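Local coordinates for protein lipoxygenase (Cyanothece sp., PDB 5EK8) that probably adds molecular oxygen to polyunsaturated fatty acids as a 9R-lipoxygenase with a non-heme iron centre, at residues N53-L59 and G96-Y102; D280-T286 and P316-H322; W440-P445 and A456-W460. All blocks are in the same frame, centred on the assembly; numbering follows the deposited sequence.

In the fold
The three contacts follow one another along the chain without touching. Contact 1 joins two strands of the N-terminal beta-sandwich, and contact 2 ties two loops together on the opposite side of the chain's centre; their nearest atoms are about 41 Å apart. Contact 3, in the helical part of the molecule, is nearer to contact 2 (about 17 Å between nearest atoms) than to contact 1 (about 33 Å). The iron is bound by H359, H364, H570, N574 and I668. Contact 3 lies nearby without touching the site: the side chain of W440 is about 12 Å from that of H570. Contact 2 instead holds D285, a ligand of a separate sodium ion.

Contact 1 of 3, residues N53-L59 and G96-Y102; sequences NKATGQL and GRFEIYY
N53 and Y102 begin an antiparallel pairing in which each residue gives its N-H to the other's carbonyl. Two further hydrogen-bonded pairs follow: A55 with I100, where A55 N meets I100 O at 2.9 Å, and G57 with F98. A last bond runs from L59 N to G96 O (2.8 Å). The backbones of K54, T56 and Q58 turn the other way and bond to K151 and to Y153, F155 and G156 of strand 152-160, so strand 53-59 is paired on both sides.

On the face of K54 and T56, K54 bends at its third torsion to bring NZ to E99 OE2 (2.8 Å), a salt bridge on the anti side of the carboxylate. T56 OG1 bonds to D154, and Q58 NE2 to N95 O while lying over the R97 guanidinium.

Two aromatic rings, F98 and Y102, dominate the other face, beside A55 and I100. With chi1 at 66°, the F98 ring swings across to G57, whose CA is 3.9 Å from the ring centroid in a CH-pi contact; L59 CG is 4.0 Å from F98 CE2. A leucine in place of F98 would probably lose the flat cover over G57 and leave a gap beside L59. Y102 similarly takes N53 CB over its face.

Strand 53-61 is thus central in a three-stranded sheet, consistent with the PLAT beta-sandwich, and L59, F98, I100 and Y102 pack onto strands 72-79 and 115-126 of the facing sheet.

Contact 2 of 3, residues D280-T286 and P316-H322; sequences DNYEKDT and PDSLAPH. With NA (sodium ion), chain C.
K284 and L319 make the main backbone bond between these loops: K284 N reaches L319 O at 2.8 Å, and the same carbonyl takes a CA-H contact from E283. At the other end H322 N gives a weak hydrogen bond to D280 O (2.8 Å).

Among the side-chain bonds, those of K284 stand out. The chain starts extended and then folds at its third and fourth torsions (73° and 60°), so that NZ curls back toward the backbone of its own loop. There it donates to P316 O at 3.2 Å and to D285 O at 3.0 Å, the latter nearly in line with the carbonyl. One buried ammonium group therefore holds a carbonyl from each loop.

Both loops leave the same end of the antiparallel sheet in this region: the loop of 280-286 links strand 272-277 to strand 291-300, while residues 316-322 belong to the loop that links strand 303-313 to strand 329-331. S318 is the centre of an inverse gamma turn. R314 spans the two loops, its NE bonded to S318 O and its NH2 to Y282 O.

Packing contacts surround the bonds. L319 crosses K284 at about a right angle, with CD2 3.7 Å from K284 NZ, while L319 CD1 meets T286 CG2 at 4.2 Å. P321 sets CB and CG against the N281 carbonyl. The H322 ring lies with one face under D280 O, and N281 OD1 comes to its edge, 3.4 Å from H322 CE1, the amide and ring planes being 76° apart.

Metal binding belongs to D285, whose CB points away from 316-322. Its OD1 binds the sodium ion at 2.5 Å, joined there by the carbonyls of V414, G417 and L419; H288 ND1 also bonds to D285 OD1.

Contact 3 of 3, residues W440-P445 and A456-W460; sequences WQPRQP and ANLYW
In the helical lipoxygenase domain, the loop leading from helix 421-432 to helix 451-473 lies back along the latter, and P442 is where it presses onto W460. The proline ring crosses the indole at about a right angle and sets CD over one face. P442 CD is 3.6 Å from the centroid of the W460 five-membered ring, only 16° off its normal, which makes a good CH-pi contact. W460 CG stands anti to the backbone N (chi1 -174°), and this carries the indole off the helix to meet the proline. One turn earlier, A456 CB supports P442 CB at 4.0 Å.

W440 meets the far end of the same indole. Its six-membered ring turns an edge to W460, CZ3 to CZ3 3.8 Å, and the two planes lie oblique at 58°. The W440 carbonyl rests near W460 CZ2 and takes a hydrogen bond from Q557. Beyond W460, the W440 indole makes edge-to-face contacts with H561 and H565 of helix 549-574, which also carries the iron ligands H570 and N574, so the loop is wedged between two helices of the core.

The outer half of the contact is polar. The R443 guanidinium pairs with E520 and the carbonyl of P260, while the backbone carbonyl of R443 faces N457. N457 ND2 gives R443 O a weak bond (2.7 Å) and another bond to A453 O in its own helix. Q444 bends at its second torsion to come back across the asparagine, the two amide planes 49° apart, and Q444 NE2 donates to N457 OD1 at 3.0 Å, tilted from the carbonyl plane.

Contact 1 of 3, residues N53-L59 and G96-Y102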
loop_
_atom_site.group_PDB
_atom_site.type_symbol
_atom_site.label_atom_id
_atom_site.label_comp_id
_atom_site.label_asym_id
_atom_site.label_seq_id
_atom_site.Cartn_x
_atom_site.Cartn_y
_atom_site.Cartn_z
ATOM N N ASN A 53 -26.599 5.637 37.858
ATOM C CA ASN A 53 -27.237 6.587 36.960
ATOM C C ASN A 53 -27.031 6.109 35.519
ATOM O O ASN A 53 -26.287 5.155 35.285
ATOM C CB ASN A 53 -26.656 7.987 37.182
ATOM C CG ASN A 53 -27.494 9.083 36.553
ATOM O OD1 ASN A 53 -27.859 9.013 35.377
ATOM N ND2 ASN A 53 -27.807 10.107 37.342
ATOM N N LYS A 54 -27.681 6.752 34.552
ATOM C CA LYS A 54 -27.557 6.298 33.170
ATOM C C LYS A 54 -27.446 7.433 32.149
ATOM O O LYS A 54 -27.964 8.534 32.348
ATOM C CB LYS A 54 -28.735 5.383 32.809
ATOM C CG LYS A 54 -29.695 5.949 31.775
ATOM C CD LYS A 54 -30.634 4.878 31.245
ATOM C CE LYS A 54 -31.477 4.269 32.352
ATOM N NZ LYS A 54 -32.508 3.345 31.808
ATOM N N ALA A 55 -26.743 7.141 31.060
ATOM C CA ALA A 55 -26.599 8.052 29.937
ATOM C C ALA A 55 -26.921 7.308 28.644
ATOM O O ALA A 55 -26.409 6.220 28.407
ATOM C CB ALA A 55 -25.194 8.631 29.889
ATOM N N THR A 56 -27.775 7.888 27.810
ATOM C CA THR A 56 -28.196 7.202 26.597
ATOM C C THR A 56 -27.928 8.025 25.354
ATOM O O THR A 56 -27.623 9.220 25.433
ATOM C CB THR A 56 -29.698 6.857 26.626
ATOM O OG1 THR A 56 -30.465 8.063 26.723
ATOM C CG2 THR A 56 -30.022 5.948 27.803
ATOM N N GLY A 57 -28.043 7.379 24.199
ATOM C CA GLY A 57 -27.925 8.104 22.946
ATOM C C GLY A 57 -27.670 7.228 21.741
ATOM O O GLY A 57 -27.763 6.008 21.823
ATOM N N GLN A 58 -27.360 7.855 20.613
ATOM C CA GLN A 58 -27.039 7.122 19.397
ATOM C C GLN A 58 -25.904 7.797 18.644
ATOM O O GLN A 58 -25.902 9.015 18.468
ATOM C CB GLN A 58 -28.265 7.001 18.494
ATOM C CG GLN A 58 -27.995 6.255 17.199
ATOM C CD GLN A 58 -29.222 6.157 16.316
ATOM O OE1 GLN A 58 -30.039 7.075 16.265
ATOM N NE2 GLN A 58 -29.358 5.036 15.619
ATOM N N LEU A 59 -24.939 6.999 18.202
ATOM C CA LEU A 59 -23.789 7.518 17.473
ATOM C C LEU A 59 -23.813 7.108 16.006
ATOM O O LEU A 59 -24.071 5.953 15.678
ATOM C CB LEU A 59 -22.490 7.041 18.118
ATOM C CG LEU A 59 -22.272 7.449 19.575
ATOM C CD1 LEU A 59 -20.854 7.105 20.016
ATOM C CD2 LEU A 59 -22.566 8.933 19.773
ATOM N N GLY A 96 -25.958 1.728 16.727
ATOM C CA GLY A 96 -25.174 2.807 17.299
ATOM C C GLY A 96 -25.777 3.369 18.571
ATOM O O GLY A 96 -25.280 4.349 19.123
ATOM N N ARG A 97 -26.853 2.745 19.037
ATOM C CA ARG A 97 -27.522 3.183 20.254
ATOM C C ARG A 97 -26.819 2.636 21.495
ATOM O O ARG A 97 -26.253 1.544 21.472
ATOM C CB ARG A 97 -28.992 2.758 20.242
ATOM C CG ARG A 97 -29.833 3.471 19.196
ATOM C CD ARG A 97 -31.306 3.122 19.329
ATOM N NE ARG A 97 -32.142 3.987 18.500
ATOM C CZ ARG A 97 -32.537 3.696 17.265
ATOM N NH1 ARG A 97 -32.181 2.552 16.697
ATOM N NH2 ARG A 97 -33.294 4.554 16.594
ATOM N N PHE A 98 -26.856 3.402 22.578
ATOM C CA PHE A 98 -26.197 2.993 23.806
ATOM C C PHE A 98 -26.949 3.445 25.051
ATOM O O PHE A 98 -27.565 4.528 25.083
ATOM C CB PHE A 98 -24.761 3.527 23.847
ATOM C CG PHE A 98 -24.671 5.025 23.918
ATOM C CD1 PHE A 98 -24.658 5.675 25.140
ATOM C CD2 PHE A 98 -24.602 5.782 22.761
ATOM C CE1 PHE A 98 -24.579 7.045 25.210
ATOM C CE2 PHE A 98 -24.518 7.155 22.826
ATOM C CZ PHE A 98 -24.508 7.786 24.053
ATOM N N GLU A 99 -26.863 2.597 26.072
ATOM C CA GLU A 99 -27.442 2.842 27.384
ATOM C C GLU A 99 -26.384 2.568 28.456
ATOM O O GLU A 99 -26.382 1.510 29.087
ATOM C CB GLU A 99 -28.676 1.961 27.593
ATOM C CG GLU A 99 -29.546 2.336 28.781
ATOM C CD GLU A 99 -30.776 1.449 28.895
ATOM O OE1 GLU A 99 -30.984 0.609 27.992
ATOM O OE2 GLU A 99 -31.532 1.594 29.881
ATOM N N ILE A 100 -25.478 3.524 28.634
ATOM C CA ILE A 100 -24.380 3.421 29.597
ATOM C C ILE A 100 -24.829 3.599 31.044
ATOM O O ILE A 100 -25.515 4.560 31.372
ATOM C CB ILE A 100 -23.289 4.484 29.327
ATOM C CG1 ILE A 100 -22.905 4.526 27.846
ATOM C CG2 ILE A 100 -22.068 4.235 30.206
ATOM C CD1 ILE A 100 -22.102 3.342 27.383
ATOM N N TYR A 101 -24.428 2.682 31.914
ATOM C CA TYR A 101 -24.637 2.875 33.342
ATOM C C TYR A 101 -23.391 3.492 33.969
ATOM O O TYR A 101 -22.318 2.883 33.961
ATOM C CB TYR A 101 -24.987 1.553 34.025
ATOM C CG TYR A 101 -26.342 1.013 33.627
ATOM C CD1 TYR A 101 -27.493 1.409 34.301
ATOM C CD2 TYR A 101 -26.473 0.116 32.575
ATOM C CE1 TYR A 101 -28.739 0.924 33.939
ATOM C CE2 TYR A 101 -27.714 -0.376 32.205
ATOM C CZ TYR A 101 -28.844 0.032 32.892
ATOM O OH TYR A 101 -30.079 -0.455 32.531
ATOM N N TYR A 102 -23.529 4.705 34.496
ATOM C CA TYR A 102 -22.401 5.371 35.143
ATOM C C TYR A 102 -22.728 5.802 36.567
ATOM O O TYR A 102 -23.888 6.021 36.914
ATOM C CB TYR A 102 -21.935 6.576 34.315
ATOM C CG TYR A 102 -22.840 7.792 34.353
ATOM C CD1 TYR A 102 -22.610 8.826 35.253
ATOM C CD2 TYR A 102 -23.904 7.921 33.467
ATOM C CE1 TYR A 102 -23.421 9.942 35.285
ATOM C CE2 TYR A 102 -24.723 9.038 33.490
ATOM C CZ TYR A 102 -24.475 10.044 34.404
ATOM O OH TYR A 102 -25.279 11.159 34.437
#

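Contact 2 of 3, residues D280-T286 and P316-H322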
loop_
_atom_site.group_PDB
_atom_site.type_symbol
_atom_site.label_atom_id
_atom_site.label_comp_id
_atom_site.label_asym_id
_atom_site.label_seq_id
_atom_site.Cartn_x
_atom_site.Cartn_y
_atom_site.Cartn_z
ATOM N N ASP A 280 0.245 5.866 -25.535
ATOM C CA ASP A 280 -0.528 6.776 -26.383
ATOM C C ASP A 280 -1.619 7.516 -25.604
ATOM O O ASP A 280 -2.048 8.605 -25.995
ATOM C CB ASP A 280 -1.157 6.017 -27.551
ATOM C CG ASP A 280 -0.124 5.424 -28.483
ATOM O OD1 ASP A 280 -0.439 4.433 -29.174
ATOM O OD2 ASP A 280 1.009 5.946 -28.518
ATOM N N ASN A 281 -2.040 6.921 -24.491
ATOM C CA ASN A 281 -3.104 7.463 -23.652
ATOM C C ASN A 281 -2.681 8.598 -22.713
ATOM O O ASN A 281 -3.526 9.245 -22.096
ATOM C CB ASN A 281 -3.701 6.338 -22.810
ATOM C CG ASN A 281 -5.190 6.213 -22.978
ATOM O OD1 ASN A 281 -5.742 6.528 -24.034
ATOM N ND2 ASN A 281 -5.858 5.750 -21.931
ATOM N N TYR A 282 -1.378 8.835 -22.597
ATOM C CA TYR A 282 -0.868 9.663 -21.503
ATOM C C TYR A 282 -0.050 10.874 -21.936
ATOM O O TYR A 282 0.567 10.887 -23.004
ATOM C CB TYR A 282 -0.044 8.790 -20.560
ATOM C CG TYR A 282 -0.762 7.507 -20.228
ATOM C CD1 TYR A 282 -1.886 7.515 -19.413
ATOM C CD2 TYR A 282 -0.339 6.292 -20.750
ATOM C CE1 TYR A 282 -2.567 6.350 -19.115
ATOM C CE2 TYR A 282 -1.011 5.112 -20.452
ATOM C CZ TYR A 282 -2.127 5.151 -19.636
ATOM O OH TYR A 282 -2.804 3.990 -19.336
ATOM N N GLU A 283 -0.069 11.898 -21.090
ATOM C CA GLU A 283 0.649 13.134 -21.355
ATOM C C GLU A 283 2.128 13.024 -20.979
ATOM O O GLU A 283 2.472 12.787 -19.819
ATOM C CB GLU A 283 -0.003 14.291 -20.599
ATOM C CG GLU A 283 0.496 15.657 -21.013
ATOM C CD GLU A 283 -0.024 16.763 -20.118
ATOM O OE1 GLU A 283 -0.622 16.449 -19.067
ATOM O OE2 GLU A 283 0.169 17.948 -20.466
ATOM N N LYS A 284 2.997 13.189 -21.971
ATOM C CA LYS A 284 4.436 13.192 -21.753
ATOM C C LYS A 284 4.857 14.526 -21.156
ATOM O O LYS A 284 4.299 15.563 -21.520
ATOM C CB LYS A 284 5.185 12.940 -23.066
ATOM C CG LYS A 284 6.668 12.685 -22.893
ATOM C CD LYS A 284 7.338 12.285 -24.197
ATOM C CE LYS A 284 7.472 13.463 -25.137
ATOM N NZ LYS A 284 8.276 14.564 -24.552
ATOM N N ASP A 285 5.830 14.506 -20.243
ATOM C CA ASP A 285 6.405 15.754 -19.748
ATOM C C ASP A 285 7.384 16.277 -20.790
ATOM O O ASP A 285 7.624 15.624 -21.802
ATOM C CB ASP A 285 7.079 15.580 -18.368
ATOM C CG ASP A 285 8.314 14.665 -18.394
ATOM O OD1 ASP A 285 8.325 13.676 -17.628
ATOM O OD2 ASP A 285 9.286 14.945 -19.128
ATOM N N THR A 286 7.945 17.455 -20.550
ATOM C CA THR A 286 8.807 18.084 -21.545
ATOM C C THR A 286 10.248 17.568 -21.529
ATOM O O THR A 286 10.964 17.702 -22.521
ATOM C CB THR A 286 8.839 19.607 -21.360
ATOM O OG1 THR A 286 9.325 19.916 -20.048
ATOM C CG2 THR A 286 7.447 20.191 -21.536
ATOM N N PRO A 316 9.934 14.647 -29.379
ATOM C CA PRO A 316 10.023 15.476 -28.173
ATOM C C PRO A 316 8.821 16.409 -28.051
ATOM O O PRO A 316 8.362 16.681 -26.940
ATOM C CB PRO A 316 11.321 16.261 -28.380
ATOM C CG PRO A 316 12.137 15.396 -29.275
ATOM C CD PRO A 316 11.162 14.712 -30.190
ATOM N N ASP A 317 8.319 16.866 -29.197
ATOM C CA ASP A 317 7.105 17.682 -29.287
ATOM C C ASP A 317 5.837 16.986 -28.789
ATOM O O ASP A 317 4.998 17.606 -28.138
ATOM C CB ASP A 317 6.874 18.122 -30.736
ATOM C CG ASP A 317 7.543 19.434 -31.062
ATOM O OD1 ASP A 317 7.768 19.701 -32.263
ATOM O OD2 ASP A 317 7.842 20.199 -30.120
ATOM N N SER A 318 5.699 15.705 -29.116
ATOM C CA SER A 318 4.471 14.959 -28.852
ATOM C C SER A 318 4.136 14.816 -27.360
ATOM O O SER A 318 4.329 13.757 -26.759
ATOM C CB SER A 318 4.569 13.580 -29.508
ATOM O OG SER A 318 4.644 13.712 -30.919
ATOM N N LEU A 319 3.602 15.886 -26.781
ATOM C CA LEU A 319 3.279 15.913 -25.360
ATOM C C LEU A 319 1.928 15.285 -25.067
ATOM O O LEU A 319 1.830 14.320 -24.308
ATOM C CB LEU A 319 3.295 17.351 -24.842
ATOM C CG LEU A 319 4.590 18.130 -25.037
ATOM C CD1 LEU A 319 4.481 19.498 -24.385
ATOM C CD2 LEU A 319 5.770 17.337 -24.477
ATOM N N ALA A 320 0.889 15.851 -25.674
ATOM C CA ALA A 320 -0.488 15.419 -25.444
ATOM C C ALA A 320 -0.712 13.964 -25.851
ATOM O O ALA A 320 -0.033 13.459 -26.742
ATOM C CB ALA A 320 -1.444 16.330 -26.197
ATOM N N PRO A 321 -1.662 13.280 -25.186
ATOM C CA PRO A 321 -2.021 11.917 -25.592
ATOM C C PRO A 321 -2.401 11.843 -27.066
ATOM O O PRO A 321 -3.034 12.766 -27.580
ATOM C CB PRO A 321 -3.223 11.592 -24.700
ATOM C CG PRO A 321 -3.035 12.441 -23.498
ATOM C CD PRO A 321 -2.391 13.706 -23.979
ATOM N N HIS A 322 -1.983 10.765 -27.728
ATOM C CA HIS A 322 -2.297 10.494 -29.137
ATOM C C HIS A 322 -1.637 11.481 -30.099
ATOM O O HIS A 322 -2.049 11.613 -31.252
ATOM C CB HIS A 322 -3.814 10.470 -29.348
ATOM C CG HIS A 322 -4.545 9.744 -28.267
ATOM N ND1 HIS A 322 -4.435 8.382 -28.082
ATOM C CD2 HIS A 322 -5.363 10.192 -27.287
ATOM C CE1 HIS A 322 -5.166 8.022 -27.044
ATOM N NE2 HIS A 322 -5.745 9.099 -26.546
HETATM NA NA NA C . 7.707 13.967 -15.179
#

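Contact 3 of 3, residues W440-P445 and A456-W460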
loop_
_atom_site.group_PDB
_atom_site.type_symbol
_atom_site.label_atom_id
_atom_site.label_comp_id
_atom_site.label_asym_id
_atom_site.label_seq_id
_atom_site.Cartn_x
_atom_site.Cartn_y
_atom_site.Cartn_z
ATOM N N TRP A 440 -10.513 -13.741 -8.147
ATOM C CA TRP A 440 -9.117 -13.396 -8.369
ATOM C C TRP A 440 -8.205 -14.523 -7.885
ATOM O O TRP A 440 -8.368 -15.034 -6.777
ATOM C CB TRP A 440 -8.772 -12.082 -7.661
ATOM C CG TRP A 440 -7.443 -11.503 -8.053
ATOM C CD1 TRP A 440 -7.220 -10.502 -8.951
ATOM C CD2 TRP A 440 -6.157 -11.888 -7.553
ATOM N NE1 TRP A 440 -5.875 -10.237 -9.041
ATOM C CE2 TRP A 440 -5.199 -11.077 -8.196
ATOM C CE3 TRP A 440 -5.722 -12.839 -6.624
ATOM C CZ2 TRP A 440 -3.833 -11.191 -7.944
ATOM C CZ3 TRP A 440 -4.367 -12.952 -6.377
ATOM C CH2 TRP A 440 -3.440 -12.129 -7.031
ATOM N N GLN A 441 -7.251 -14.906 -8.726
ATOM C CA GLN A 441 -6.267 -15.926 -8.374
ATOM C C GLN A 441 -4.942 -15.644 -9.084
ATOM O O GLN A 441 -4.934 -15.098 -10.189
ATOM C CB GLN A 441 -6.785 -17.322 -8.724
ATOM C CG GLN A 441 -7.131 -17.502 -10.186
ATOM C CD GLN A 441 -7.677 -18.878 -10.491
ATOM O OE1 GLN A 441 -7.728 -19.745 -9.619
ATOM N NE2 GLN A 441 -8.093 -19.087 -11.738
ATOM N N PRO A 442 -3.813 -15.997 -8.444
ATOM C CA PRO A 442 -2.489 -15.715 -9.012
ATOM C C PRO A 442 -2.238 -16.431 -10.335
ATOM O O PRO A 442 -2.790 -17.509 -10.573
ATOM C CB PRO A 442 -1.526 -16.226 -7.933
ATOM C CG PRO A 442 -2.326 -16.258 -6.680
ATOM C CD PRO A 442 -3.717 -16.612 -7.110
ATOM N N ARG A 443 -1.410 -15.824 -11.182
ATOM C CA ARG A 443 -1.031 -16.405 -12.470
ATOM C C ARG A 443 -0.391 -17.781 -12.308
ATOM O O ARG A 443 0.103 -18.119 -11.234
ATOM C CB ARG A 443 -0.067 -15.471 -13.205
ATOM C CG ARG A 443 1.286 -15.330 -12.513
ATOM C CD ARG A 443 2.019 -14.059 -12.936
ATOM N NE ARG A 443 1.329 -12.851 -12.488
ATOM C CZ ARG A 443 1.781 -11.614 -12.682
ATOM N NH1 ARG A 443 2.930 -11.416 -13.315
ATOM N NH2 ARG A 443 1.088 -10.574 -12.237
ATOM N N GLN A 444 -0.400 -18.572 -13.375
ATOM C CA GLN A 444 0.251 -19.878 -13.361
ATOM C C GLN A 444 1.632 -19.813 -14.019
ATOM O O GLN A 444 1.863 -18.980 -14.899
ATOM C CB GLN A 444 -0.627 -20.919 -14.059
ATOM C CG GLN A 444 -1.904 -21.241 -13.307
ATOM C CD GLN A 444 -1.639 -21.708 -11.887
ATOM O OE1 GLN A 444 -0.675 -22.428 -11.626
ATOM N NE2 GLN A 444 -2.493 -21.291 -10.958
ATOM N N PRO A 445 2.558 -20.685 -13.581
ATOM C CA PRO A 445 3.935 -20.678 -14.083
ATOM C C PRO A 445 4.039 -21.013 -15.565
ATOM O O PRO A 445 3.607 -22.088 -15.977
ATOM C CB PRO A 445 4.622 -21.757 -13.238
ATOM C CG PRO A 445 3.779 -21.887 -12.020
ATOM C CD PRO A 445 2.384 -21.667 -12.496
ATOM N N ALA A 456 4.035 -17.384 -5.737
ATOM C CA ALA A 456 2.703 -16.827 -5.546
ATOM C C ALA A 456 1.652 -17.910 -5.336
ATOM O O ALA A 456 0.799 -17.784 -4.463
ATOM C CB ALA A 456 2.328 -15.953 -6.735
ATOM N N ASN A 457 1.713 -18.975 -6.128
ATOM C CA ASN A 457 0.746 -20.059 -5.987
ATOM C C ASN A 457 0.919 -20.827 -4.678
ATOM O O ASN A 457 -0.070 -21.177 -4.020
ATOM C CB ASN A 457 0.838 -21.014 -7.175
ATOM C CG ASN A 457 -0.088 -20.618 -8.309
ATOM O OD1 ASN A 457 -1.286 -20.911 -8.278
ATOM N ND2 ASN A 457 0.460 -19.944 -9.315
ATOM N N LEU A 458 2.170 -21.077 -4.296
ATOM C CA LEU A 458 2.461 -21.707 -3.009
ATOM C C LEU A 458 1.866 -20.885 -1.866
ATOM O O LEU A 458 1.133 -21.405 -1.004
ATOM C CB LEU A 458 3.969 -21.856 -2.817
ATOM C CG LEU A 458 4.486 -23.120 -2.126
ATOM C CD1 LEU A 458 5.996 -23.038 -1.985
ATOM C CD2 LEU A 458 3.823 -23.352 -0.770
ATOM N N TYR A 459 2.177 -19.590 -1.876
ATOM C CA TYR A 459 1.662 -18.684 -0.856
ATOM C C TYR A 459 0.141 -18.661 -0.857
ATOM O O TYR A 459 -0.488 -18.598 0.197
ATOM C CB TYR A 459 2.197 -17.267 -1.059
ATOM C CG TYR A 459 1.933 -16.372 0.126
ATOM C CD1 TYR A 459 2.461 -16.679 1.373
ATOM C CD2 TYR A 459 1.153 -15.228 0.003
ATOM C CE1 TYR A 459 2.225 -15.876 2.465
ATOM C CE2 TYR A 459 0.907 -14.413 1.093
ATOM C CZ TYR A 459 1.449 -14.744 2.326
ATOM O OH TYR A 459 1.226 -13.948 3.431
ATOM N N TRP A 460 -0.438 -18.720 -2.051
ATOM C CA TRP A 460 -1.881 -18.692 -2.209
ATOM C C TRP A 460 -2.512 -19.903 -1.545
ATOM O O TRP A 460 -3.537 -19.780 -0.880
ATOM C CB TRP A 460 -2.260 -18.638 -3.690
ATOM C CG TRP A 460 -3.729 -18.458 -3.926
ATOM C CD1 TRP A 460 -4.613 -19.404 -4.345
ATOM C CD2 TRP A 460 -4.485 -17.253 -3.745
ATOM N NE1 TRP A 460 -5.872 -18.865 -4.444
ATOM C CE2 TRP A 460 -5.821 -17.545 -4.083
ATOM C CE3 TRP A 460 -4.161 -15.958 -3.333
ATOM C CZ2 TRP A 460 -6.833 -16.589 -4.019
ATOM C CZ3 TRP A 460 -5.163 -15.012 -3.270
ATOM C CH2 TRP A 460 -6.485 -15.331 -3.611
#